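Local structure of shikimate dehydrogenase (NADP(+)) (5DZS) at residues B[206-211]-B[217-222]; B[57-62]-B[245-250]. The protein probably catalyses the reversible NADPH-linked reduction of 3-dehydroshikimate to shikimate, a step on the route to chorismate and the aromatic amino acids. One frame throughout, in Å; residues are numbered along the deposited sequence.

Interaction 1 of 2, residues B[206-211]-B[217-222]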
ATOM      1  N   LEU B 206     -23.844 -14.650  15.150  1.00 38.03           N
ATOM      2  CA  LEU B 206     -23.674 -15.243  13.833  1.00 36.59           C
ATOM      3  C   LEU B 206     -23.081 -14.224  12.885  1.00 33.99           C
ATOM      4  O   LEU B 206     -23.584 -13.108  12.777  1.00 35.33           O
ATOM      5  CB  LEU B 206     -24.993 -15.718  13.222  1.00 38.16           C
ATOM      6  CG  LEU B 206     -25.618 -17.016  13.711  1.00 40.14           C
ATOM      7  CD1 LEU B 206     -26.155 -16.843  15.119  1.00 42.99           C
ATOM      8  CD2 LEU B 206     -26.728 -17.422  12.751  1.00 40.83           C
ATOM      9  N   ILE B 207     -22.018 -14.608  12.190  1.00 35.81           N
ATOM     10  CA  ILE B 207     -21.420 -13.743  11.186  1.00 35.43           C
ATOM     11  C   ILE B 207     -21.467 -14.477   9.859  1.00 34.58           C
ATOM     12  O   ILE B 207     -20.965 -15.590   9.740  1.00 34.00           O
ATOM     13  CB  ILE B 207     -19.966 -13.371  11.535  1.00 35.07           C
ATOM     14  CG1 ILE B 207     -19.942 -12.623  12.876  1.00 39.48           C
ATOM     15  CG2 ILE B 207     -19.348 -12.531  10.418  1.00 34.58           C
ATOM     16  CD1 ILE B 207     -18.554 -12.364  13.412  1.00 42.49           C
ATOM     17  N   ASP B 208     -22.090 -13.863   8.862  1.00 32.30           N
ATOM     18  CA  ASP B 208     -22.159 -14.487   7.543  1.00 32.14           C
ATOM     19  C   ASP B 208     -21.390 -13.625   6.555  1.00 33.59           C
ATOM     20  O   ASP B 208     -21.710 -12.465   6.387  1.00 33.65           O
ATOM     21  CB  ASP B 208     -23.625 -14.648   7.109  1.00 33.83           C
ATOM     22  CG  ASP B 208     -23.794 -15.634   5.953  1.00 34.38           C
ATOM     23  OD1 ASP B 208     -22.773 -16.065   5.360  1.00 33.75           O
ATOM     24  OD2 ASP B 208     -24.953 -15.995   5.658  1.00 41.21           O
ATOM     25  N   LEU B 209     -20.376 -14.186   5.907  1.00 30.60           N
ATOM     26  CA  LEU B 209     -19.600 -13.405   4.941  1.00 29.82           C
ATOM     27  C   LEU B 209     -20.366 -13.199   3.643  1.00 33.27           C
ATOM     28  O   LEU B 209     -20.003 -12.341   2.828  1.00 31.72           O
ATOM     29  CB  LEU B 209     -18.233 -14.034   4.684  1.00 30.10           C
ATOM     30  CG  LEU B 209     -17.340 -14.201   5.919  1.00 31.43           C
ATOM     31  CD1 LEU B 209     -15.940 -14.663   5.533  1.00 31.74           C
ATOM     32  CD2 LEU B 209     -17.281 -12.924   6.752  1.00 34.34           C
ATOM     33  N   ILE B 210     -21.426 -13.970   3.450  1.00 36.10           N
ATOM     34  CA  ILE B 210     -22.258 -13.843   2.268  1.00 37.20           C
ATOM     35  C   ILE B 210     -23.152 -12.627   2.388  1.00 38.58           C
ATOM     36  O   ILE B 210     -23.561 -12.230   3.482  1.00 38.05           O
ATOM     37  CB  ILE B 210     -23.180 -15.073   2.093  1.00 42.27           C
ATOM     38  CG1 ILE B 210     -22.356 -16.360   1.926  1.00 43.94           C
ATOM     39  CG2 ILE B 210     -24.131 -14.881   0.921  1.00 44.34           C
ATOM     40  CD1 ILE B 210     -21.405 -16.360   0.744  1.00 46.96           C
ATOM     41  N   TYR B 211     -23.427 -12.006   1.252  1.00 39.96           N
ATOM     42  CA  TYR B 211     -24.383 -10.925   1.222  1.00 41.46           C
ATOM     43  C   TYR B 211     -25.376 -11.180   0.106  1.00 45.80           C
ATOM     44  O   TYR B 211     -24.990 -11.430  -1.033  1.00 46.65           O
ATOM     45  CB  TYR B 211     -23.754  -9.549   1.005  1.00 39.75           C
ATOM     46  CG  TYR B 211     -24.849  -8.534   0.772  1.00 41.57           C
ATOM     47  CD1 TYR B 211     -25.692  -8.150   1.812  1.00 41.86           C
ATOM     48  CD2 TYR B 211     -25.084  -8.006  -0.493  1.00 43.40           C
ATOM     49  CE1 TYR B 211     -26.717  -7.246   1.611  1.00 43.45           C
ATOM     50  CE2 TYR B 211     -26.109  -7.103  -0.708  1.00 45.89           C
ATOM     51  CZ  TYR B 211     -26.925  -6.728   0.347  1.00 46.82           C
ATOM     52  OH  TYR B 211     -27.940  -5.823   0.137  1.00 51.70           O
ATOM     53  N   GLU B 217     -30.648 -17.754   4.899  1.00 52.41           N
ATOM     54  CA  GLU B 217     -31.391 -18.573   5.841  1.00 55.25           C
ATOM     55  C   GLU B 217     -30.626 -18.646   7.165  1.00 52.35           C
ATOM     56  O   GLU B 217     -31.219 -18.643   8.238  1.00 53.15           O
ATOM     57  CB  GLU B 217     -31.611 -19.975   5.267  1.00 57.65           C
ATOM     58  CG  GLU B 217     -32.435 -20.907   6.143  1.00 60.99           C
ATOM     59  CD  GLU B 217     -33.881 -20.462   6.326  1.00 64.41           C
ATOM     60  OE1 GLU B 217     -34.289 -19.466   5.703  1.00 67.05           O
ATOM     61  OE2 GLU B 217     -34.619 -21.121   7.087  1.00 66.01           O
ATOM     62  N   PHE B 218     -29.302 -18.709   7.064  1.00 48.93           N
ATOM     63  CA  PHE B 218     -28.415 -18.751   8.231  1.00 46.51           C
ATOM     64  C   PHE B 218     -28.739 -17.594   9.178  1.00 45.61           C
ATOM     65  O   PHE B 218     -29.024 -17.812  10.356  1.00 44.64           O
ATOM     66  CB  PHE B 218     -26.965 -18.711   7.726  1.00 43.57           C
ATOM     67  CG  PHE B 218     -25.905 -18.677   8.799  1.00 42.04           C
ATOM     68  CD1 PHE B 218     -25.682 -19.759   9.622  1.00 42.91           C
ATOM     69  CD2 PHE B 218     -25.034 -17.591   8.885  1.00 38.63           C
ATOM     70  CE1 PHE B 218     -24.679 -19.734  10.581  1.00 41.88           C
ATOM     71  CE2 PHE B 218     -24.018 -17.564   9.831  1.00 37.91           C
ATOM     72  CZ  PHE B 218     -23.843 -18.634  10.684  1.00 39.33           C
ATOM     73  N   LEU B 219     -28.718 -16.366   8.658  1.00 44.39           N
ATOM     74  CA  LEU B 219     -29.024 -15.190   9.487  1.00 45.67           C
ATOM     75  C   LEU B 219     -30.509 -15.065   9.787  1.00 49.77           C
ATOM     76  O   LEU B 219     -30.893 -14.536  10.829  1.00 48.96           O
ATOM     77  CB  LEU B 219     -28.519 -13.901   8.829  1.00 44.69           C
ATOM     78  CG  LEU B 219     -27.009 -13.835   8.615  1.00 41.09           C
ATOM     79  CD1 LEU B 219     -26.612 -12.456   8.100  1.00 40.32           C
ATOM     80  CD2 LEU B 219     -26.272 -14.173   9.903  1.00 41.65           C
ATOM     81  N   ARG B 220     -31.338 -15.547   8.870  1.00 51.96           N
ATOM     82  CA  ARG B 220     -32.773 -15.507   9.066  1.00 57.54           C
ATOM     83  C   ARG B 220     -33.124 -16.422  10.244  1.00 56.60           C
ATOM     84  O   ARG B 220     -33.956 -16.064  11.074  1.00 59.42           O
ATOM     85  CB  ARG B 220     -33.492 -15.854   7.758  1.00 62.65           C
ATOM     86  CG  ARG B 220     -35.013 -15.912   7.819  1.00 71.88           C
ATOM     87  CD  ARG B 220     -35.638 -15.430   6.506  1.00 76.93           C
ATOM     88  NE  ARG B 220     -34.870 -15.805   5.309  1.00 79.17           N
ATOM     89  CZ  ARG B 220     -35.254 -16.683   4.380  1.00 83.36           C
ATOM     90  NH1 ARG B 220     -34.458 -16.932   3.343  1.00 83.34           N
ATOM     91  NH2 ARG B 220     -36.419 -17.324   4.474  1.00 86.75           N
ATOM     92  N   ILE B 221     -32.446 -17.567  10.353  1.00 54.53           N
ATOM     93  CA  ILE B 221     -32.660 -18.477  11.494  1.00 55.19           C
ATOM     94  C   ILE B 221     -32.124 -17.843  12.784  1.00 54.56           C
ATOM     95  O   ILE B 221     -32.723 -17.988  13.848  1.00 55.16           O
ATOM     96  CB  ILE B 221     -31.988 -19.859  11.286  1.00 54.70           C
ATOM     97  CG1 ILE B 221     -32.681 -20.631  10.157  1.00 55.93           C
ATOM     98  CG2 ILE B 221     -32.060 -20.701  12.567  1.00 54.64           C
ATOM     99  CD1 ILE B 221     -31.946 -21.888   9.731  1.00 56.67           C
ATOM    100  N   GLY B 222     -30.991 -17.152  12.683  1.00 50.57           N
ATOM    101  CA  GLY B 222     -30.379 -16.503  13.843  1.00 51.38           C
ATOM    102  C   GLY B 222     -31.232 -15.382  14.408  1.00 54.39           C
ATOM    103  O   GLY B 222     -31.398 -15.269  15.622  1.00 57.93           O
TER
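Leu-206 sets one methyl over the face of the Phe-218 ring: CD2 sits 3.8 Å from the ring centroid and 12° off the normal, a CH-pi contact over the middle of the face. The same methyl lies against the second turn of the helix, 3.9 Å from CA of Gly-222, where a hydrogen in place of a side chain lets strand and helix come close. Phe-218 has its CG anti to the backbone N (chi1 177°), and this swings the ring off the helix and across the strand. Its CE2 edge then lies 3.6 Å from the carbonyl O of Ile-207, close to the ring plane. Leu-219 closes the packing beside it, its CD2 3.9 Å from CB of Leu-206 and its CG 3.8 Å from CB of Asp-208.

Asp-208 is the polar member of this buried layer. Its carboxylate stands nearly upright to the Phe-218 ring, planes 86° apart, while OD1 takes the backbone N-H of Ile-210 at 3.1 Å in an Asx turn and also bonds ND2 of Asn-180. OD2 is held by OG1 of Thr-216, just ahead of the helix.

Across the helix from this core the packing gives way to solvent: Glu-217 and Arg-220 point away from the strand and pair there by charge alone. Strand 205-208, helix 217-224 and strand 228-230 form a right-handed beta-alpha-beta unit of the Rossmann-like nucleotide-binding domain, with Leu-209, a predicted NADP(+)-binding residue, just past the strand's C-terminal end.

Interaction 2 of 2, residues B[57-62]-B[245-250]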
ATOM      1  N   GLY B  57      -6.202  -4.181 -12.652  1.00 15.68           N
ATOM      2  CA  GLY B  57      -6.393  -4.968 -11.441  1.00 17.29           C
ATOM      3  C   GLY B  57      -7.581  -5.877 -11.501  1.00 16.31           C
ATOM      4  O   GLY B  57      -8.576  -5.540 -12.167  1.00 16.52           O
ATOM      5  N   VAL B  58      -7.528  -6.981 -10.765  1.00 15.93           N
ATOM      6  CA  VAL B  58      -8.692  -7.832 -10.639  1.00 15.84           C
ATOM      7  C   VAL B  58      -8.829  -8.288  -9.212  1.00 15.36           C
ATOM      8  O   VAL B  58      -7.822  -8.401  -8.479  1.00 17.97           O
ATOM      9  CB  VAL B  58      -8.715  -9.077 -11.558  1.00 16.89           C
ATOM     10  CG1 VAL B  58      -8.665  -8.652 -13.020  1.00 17.05           C
ATOM     11  CG2 VAL B  58      -7.597 -10.030 -11.245  1.00 17.08           C
ATOM     12  N   ASN B  59     -10.054  -8.510  -8.791  1.00 14.50           N
ATOM     13  CA  ASN B  59     -10.304  -9.274  -7.598  1.00 14.98           C
ATOM     14  C   ASN B  59     -10.456 -10.731  -7.985  1.00 15.71           C
ATOM     15  O   ASN B  59     -10.791 -11.055  -9.124  1.00 15.99           O
ATOM     16  CB  ASN B  59     -11.562  -8.786  -6.903  1.00 15.82           C
ATOM     17  CG  ASN B  59     -11.387  -7.428  -6.285  1.00 16.53           C
ATOM     18  OD1 ASN B  59     -12.097  -6.484  -6.632  1.00 17.64           O
ATOM     19  ND2 ASN B  59     -10.444  -7.308  -5.374  1.00 17.12           N
ATOM     20  N   VAL B  60     -10.234 -11.613  -6.998  1.00 16.02           N
ATOM     21  CA  VAL B  60     -10.352 -13.058  -7.216  1.00 16.88           C
ATOM     22  C   VAL B  60     -11.255 -13.574  -6.118  1.00 17.29           C
ATOM     23  O   VAL B  60     -11.071 -13.257  -4.905  1.00 19.06           O
ATOM     24  CB  VAL B  60      -8.974 -13.758  -7.162  1.00 18.01           C
ATOM     25  CG1 VAL B  60      -9.089 -15.241  -7.483  1.00 19.50           C
ATOM     26  CG2 VAL B  60      -8.010 -13.120  -8.125  1.00 18.63           C
ATOM     27  N   THR B  61     -12.229 -14.358  -6.512  1.00 17.76           N
ATOM     28  CA  THR B  61     -13.124 -14.992  -5.561  1.00 18.98           C
ATOM     29  C   THR B  61     -13.128 -16.515  -5.753  1.00 20.43           C
ATOM     30  O   THR B  61     -12.250 -17.110  -6.424  1.00 20.43           O
ATOM     31  CB  THR B  61     -14.516 -14.340  -5.561  1.00 21.10           C
ATOM     32  OG1 THR B  61     -15.308 -14.848  -4.461  1.00 23.45           O
ATOM     33  CG2 THR B  61     -15.226 -14.558  -6.855  1.00 22.49           C
ATOM     34  N   VAL B  62     -14.061 -17.176  -5.088  1.00 22.90           N
ATOM     35  CA  VAL B  62     -14.123 -18.630  -5.153  1.00 24.71           C
ATOM     36  C   VAL B  62     -14.296 -19.115  -6.593  1.00 23.55           C
ATOM     37  O   VAL B  62     -15.039 -18.510  -7.374  1.00 24.73           O
ATOM     38  CB  VAL B  62     -15.242 -19.155  -4.233  1.00 28.96           C
ATOM     39  CG1 VAL B  62     -14.906 -18.839  -2.794  1.00 32.76           C
ATOM     40  CG2 VAL B  62     -16.584 -18.582  -4.618  1.00 31.55           C
ATOM     41  N   GLU B 245      -7.399   1.310  -3.115  1.00 17.89           N
ATOM     42  CA  GLU B 245      -6.233   1.988  -2.553  1.00 18.02           C
ATOM     43  C   GLU B 245      -4.957   1.344  -3.124  1.00 18.26           C
ATOM     44  O   GLU B 245      -4.012   2.012  -3.493  1.00 19.52           O
ATOM     45  CB  GLU B 245      -6.202   1.901  -1.023  1.00 18.49           C
ATOM     46  CG  GLU B 245      -7.247   2.772  -0.340  1.00 19.37           C
ATOM     47  CD  GLU B 245      -7.120   2.749   1.164  1.00 22.88           C
ATOM     48  OE1 GLU B 245      -7.402   3.794   1.797  1.00 24.02           O
ATOM     49  OE2 GLU B 245      -6.711   1.736   1.740  1.00 27.21           O
ATOM     50  N   ILE B 246      -4.950   0.022  -3.175  1.00 17.21           N
ATOM     51  CA  ILE B 246      -3.812  -0.716  -3.714  1.00 19.28           C
ATOM     52  C   ILE B 246      -3.594  -0.437  -5.205  1.00 19.57           C
ATOM     53  O   ILE B 246      -2.476  -0.150  -5.646  1.00 21.56           O
ATOM     54  CB  ILE B 246      -4.011  -2.229  -3.500  1.00 20.05           C
ATOM     55  CG1 ILE B 246      -3.888  -2.548  -1.999  1.00 20.63           C
ATOM     56  CG2 ILE B 246      -2.973  -3.019  -4.309  1.00 23.26           C
ATOM     57  CD1 ILE B 246      -4.383  -3.917  -1.625  1.00 22.11           C
ATOM     58  N   TRP B 247      -4.682  -0.470  -5.963  1.00 18.48           N
ATOM     59  CA  TRP B 247      -4.616  -0.281  -7.410  1.00 19.38           C
ATOM     60  C   TRP B 247      -4.140   1.104  -7.786  1.00 21.31           C
ATOM     61  O   TRP B 247      -3.368   1.248  -8.766  1.00 23.94           O
ATOM     62  CB  TRP B 247      -5.955  -0.597  -8.066  1.00 18.14           C
ATOM     63  CG  TRP B 247      -6.346  -2.063  -8.031  1.00 17.49           C
ATOM     64  CD1 TRP B 247      -5.497  -3.130  -8.058  1.00 18.30           C
ATOM     65  CD2 TRP B 247      -7.664  -2.603  -7.991  1.00 16.00           C
ATOM     66  NE1 TRP B 247      -6.196  -4.290  -7.999  1.00 17.21           N
ATOM     67  CE2 TRP B 247      -7.544  -4.005  -7.986  1.00 16.61           C
ATOM     68  CE3 TRP B 247      -8.943  -2.042  -7.956  1.00 17.94           C
ATOM     69  CZ2 TRP B 247      -8.645  -4.846  -7.949  1.00 18.29           C
ATOM     70  CZ3 TRP B 247     -10.034  -2.888  -7.933  1.00 18.86           C
ATOM     71  CH2 TRP B 247      -9.891  -4.258  -7.905  1.00 19.02           C
ATOM     72  N   GLN B 248      -4.545   2.121  -7.029  0.50 22.29           N
ATOM     73  CA  GLN B 248      -4.133   3.517  -7.340  0.50 25.62           C
ATOM     74  C   GLN B 248      -2.859   3.936  -6.582  0.50 24.63           C
ATOM     75  O   GLN B 248      -2.199   4.943  -6.925  0.50 26.19           O
ATOM     76  CB  GLN B 248      -5.253   4.495  -6.972  0.50 28.29           C
ATOM     77  CG  GLN B 248      -6.663   4.145  -7.429  0.50 31.24           C
ATOM     78  CD  GLN B 248      -6.881   4.241  -8.925  0.50 34.35           C
ATOM     79  OE1 GLN B 248      -6.352   5.128  -9.592  0.50 36.16           O
ATOM     80  NE2 GLN B 248      -7.710   3.349  -9.451  0.50 35.08           N
ATOM     81  N   ASP B 249      -2.512   3.162  -5.561  1.00 24.21           N
ATOM     82  CA  ASP B 249      -1.387   3.460  -4.661  1.00 26.11           C
ATOM     83  C   ASP B 249      -1.646   4.786  -3.928  1.00 25.93           C
ATOM     84  O   ASP B 249      -0.745   5.631  -3.788  1.00 27.63           O
ATOM     85  CB  ASP B 249      -0.002   3.452  -5.339  1.00 28.05           C
ATOM     86  CG  ASP B 249       1.148   3.363  -4.324  1.00 32.71           C
ATOM     87  OD1 ASP B 249       1.058   2.547  -3.381  1.00 35.44           O
ATOM     88  OD2 ASP B 249       2.154   4.093  -4.480  1.00 40.09           O
ATOM     89  N   THR B 250      -2.879   4.963  -3.475  1.00 24.52           N
ATOM     90  CA  THR B 250      -3.238   6.176  -2.748  1.00 27.82           C
ATOM     91  C   THR B 250      -4.258   5.803  -1.709  1.00 26.19           C
ATOM     92  O   THR B 250      -4.999   4.849  -1.880  1.00 30.69           O
ATOM     93  CB  THR B 250      -3.837   7.232  -3.695  1.00 34.10           C
ATOM     94  OG1 THR B 250      -3.903   8.504  -3.031  1.00 46.32           O
ATOM     95  CG2 THR B 250      -5.204   6.820  -4.168  1.00 36.00           C
TER
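The indole of Trp-247 carries Gly-57 on one face and meets Val-58 and Asn-59 at its edge. CA of Gly-57 rests 3.4 Å above the ring plane, displaced toward the rim, and makes a CH-pi contact with the five-membered ring, 3.9 Å from its centroid. Having no side chain, Gly-57 can bring its backbone right down onto the indole, with CA only 3.5 Å from NE1. Farther along the ring, the carbonyl O of Val-58 lies in the indole plane, 3.7 Å from CZ2. The outer corner belongs to Asn-59, whose OD1 approaches CH2 to 3.4 Å near the ring plane; the amide is turned 46° against the indole, and the two side chains run roughly at right angles.

Trp-247 has its CG anti to the carbonyl carbon (chi1 -69°), a setting that sends the indole out from the helix to the strand. NE1 gives its hydrogen bond to the carbonyl O of Ile-88, which should fix the rotation of the ring. Asn-59 is gripped at both ends of its amide: OD1 bonds OH of Tyr-33, and ND2 bonds OG of Ser-243 and the carbonyl O of Asn-86. Asn-86 is itself a predicted shikimate-binding residue, so this network borders the probable substrate site, and Thr-61 of that site lies two residues beyond Asn-59.

Soon after the tryptophan, helix 233-248 ends in a Schellman motif with Asp-249, of positive phi, as its C-prime residue. Strand 57-60 runs between strands 2-8 and 87-91 of the mixed sheet, and the indole is wedged against that sheet from the end of the helix, touching Phe-4, Tyr-33 and Thr-87 of three of its strands.

In the fold
From the N terminus, the chain builds the mixed sheet first, with 57-62 on one of its central strands, then passes through helix 101-111 into the parallel sheet of the nucleotide-binding domain. There interaction 1 closes a short loop, 206-211 to 217-222, within a single beta-alpha-beta unit. Strand 228-230 follows, and helix 233-248 carries the chain back to the substrate-binding domain, where 245-250 meets 57-62. Interaction 2 thus closes a loop of 182 intervening residues, and interaction 1 is nested inside it. The two lie on opposite sides of the chain's centre, their own centres about 27 Å apart: one joins a strand to the helix that follows it within one domain, the other brings the returning helix onto the first sheet.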